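Local coordinates for cellulase (Xanthomonas axonopodis pv. citri, PDB 5HOS), which probably hydrolyses internal beta-1,4-glucosidic bonds of cellulose and related glucans, as an endoglucanase of glycosyl hydrolase family 5, at residues Thr257-Leu260 and Arg261-Lys265. Numbering follows the deposited sequence.
Sequences TEWL and RLNKK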
# COMPACT_ATOMS: atom_id res chain seq x y z
N THR A 257 -7.35 15.58 -1.33
CA THR A 257 -7.84 15.80 0.03
C THR A 257 -9.25 16.39 0.04
O THR A 257 -10.14 15.90 0.75
CB THR A 257 -6.84 16.66 0.83
OG1 THR A 257 -5.59 15.97 0.91
CG2 THR A 257 -7.35 16.92 2.23
N GLU A 258 -9.48 17.43 -0.75
CA GLU A 258 -10.82 18.03 -0.82
C GLU A 258 -11.84 17.08 -1.50
O GLU A 258 -13.02 17.09 -1.15
CB GLU A 258 -10.77 19.40 -1.51
CG GLU A 258 -12.08 20.19 -1.42
CD GLU A 258 -12.57 20.42 0.00
OE1 GLU A 258 -13.81 20.42 0.20
OE2 GLU A 258 -11.72 20.59 0.91
N TRP A 259 -11.37 16.28 -2.46
CA TRP A 259 -12.21 15.25 -3.08
C TRP A 259 -12.69 14.26 -2.01
O TRP A 259 -13.88 13.92 -1.97
CB TRP A 259 -11.46 14.50 -4.20
CG TRP A 259 -12.31 13.47 -4.89
CD1 TRP A 259 -13.13 13.66 -5.96
CD2 TRP A 259 -12.45 12.09 -4.52
NE1 TRP A 259 -13.77 12.49 -6.29
CE2 TRP A 259 -13.37 11.51 -5.43
CE3 TRP A 259 -11.88 11.29 -3.52
CZ2 TRP A 259 -13.72 10.15 -5.37
CZ3 TRP A 259 -12.24 9.94 -3.46
CH2 TRP A 259 -13.16 9.39 -4.38
N LEU A 260 -11.78 13.80 -1.14
CA LEU A 260 -12.14 12.89 -0.04
C LEU A 260 -13.22 13.52 0.84
O LEU A 260 -14.20 12.87 1.20
CB LEU A 260 -10.91 12.52 0.80
CG LEU A 260 -9.85 11.61 0.19
CD1 LEU A 260 -8.66 11.53 1.15
CD2 LEU A 260 -10.38 10.21 -0.09
N ARG A 261 -13.03 14.80 1.16
CA ARG A 261 -13.94 15.54 2.04
C ARG A 261 -15.33 15.66 1.42
O ARG A 261 -16.33 15.38 2.09
CB ARG A 261 -13.35 16.92 2.35
CG ARG A 261 -13.97 17.62 3.55
CD ARG A 261 -13.15 18.84 3.97
NE ARG A 261 -11.94 18.46 4.72
CZ ARG A 261 -10.68 18.81 4.45
NH1 ARG A 261 -9.70 18.37 5.25
NH2 ARG A 261 -10.35 19.59 3.42
N LEU A 262 -15.40 16.07 0.16
CA LEU A 262 -16.67 16.19 -0.56
C LEU A 262 -17.41 14.85 -0.66
O LEU A 262 -18.63 14.80 -0.46
CB LEU A 262 -16.45 16.79 -1.96
CG LEU A 262 -17.60 16.84 -2.97
CD1 LEU A 262 -18.83 17.56 -2.43
CD2 LEU A 262 -17.12 17.51 -4.26
N ASN A 263 -16.67 13.77 -0.94
CA ASN A 263 -17.26 12.44 -1.13
C ASN A 263 -17.36 11.59 0.14
O ASN A 263 -17.69 10.40 0.07
CB ASN A 263 -16.51 11.71 -2.24
CG ASN A 263 -16.74 12.35 -3.59
OD1 ASN A 263 -17.72 12.05 -4.25
ND2 ASN A 263 -15.84 13.25 -3.99
N LYS A 264 -17.08 12.21 1.29
CA LYS A 264 -17.22 11.58 2.61
C LYS A 264 -16.42 10.28 2.70
O LYS A 264 -16.92 9.25 3.14
CB LYS A 264 -18.71 11.37 2.94
CG LYS A 264 -19.53 12.64 2.77
CD LYS A 264 -20.76 12.68 3.68
CE LYS A 264 -21.57 13.95 3.44
NZ LYS A 264 -20.84 15.18 3.82
N LYS A 265 -15.17 10.36 2.26
CA LYS A 265 -14.27 9.22 2.25
C LYS A 265 -12.98 9.55 3.00
O LYS A 265 -12.70 10.72 3.31
CB LYS A 265 -13.99 8.79 0.82
CG LYS A 265 -15.14 8.00 0.21
CD LYS A 265 -15.03 7.96 -1.30
CE LYS A 265 -15.90 6.89 -1.93
NZ LYS A 265 -17.30 6.79 -1.43
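N263 turns back onto W259 where helix 248-262 ends. Its CB lies 3.4 Å from W259 O, and its CG 3.9 Å from W259 CE2. CG sits beside the backbone N of N263 (chi1 -68°), which turns the amide back. ND2 donates to W259 O at 2.9 Å, with that oxygen in the amide plane. It also lies over one face of the indole, 3.2 Å from the ring plane and nearer NE1 than the middle. Ring and amide planes are 33° apart. N263 N donates to W259 O too, from the opposite face of the carbonyl plane. The indole NE1 donates to A211 O. A Schellman motif closes the helix before strand 267-273 of the beta/alpha barrel: K264 has positive phi, and K265 N donates to L260 O at 2.9 Å, nearly straight. K265 CD packs 3.9 Å from W259 CH2, while NZ reaches Y224 OH and I217 O. R261 NH2 forms a salt bridge with E258 OE2 at 3.0 Å, on its syn side but 28° out of the carboxylate plane. Two donors satisfy W259 O at the helix end. D296 and N294, at NE and NH1, probably help E258 fix the guanidinium's rotation, and the two carboxylates balance its charge.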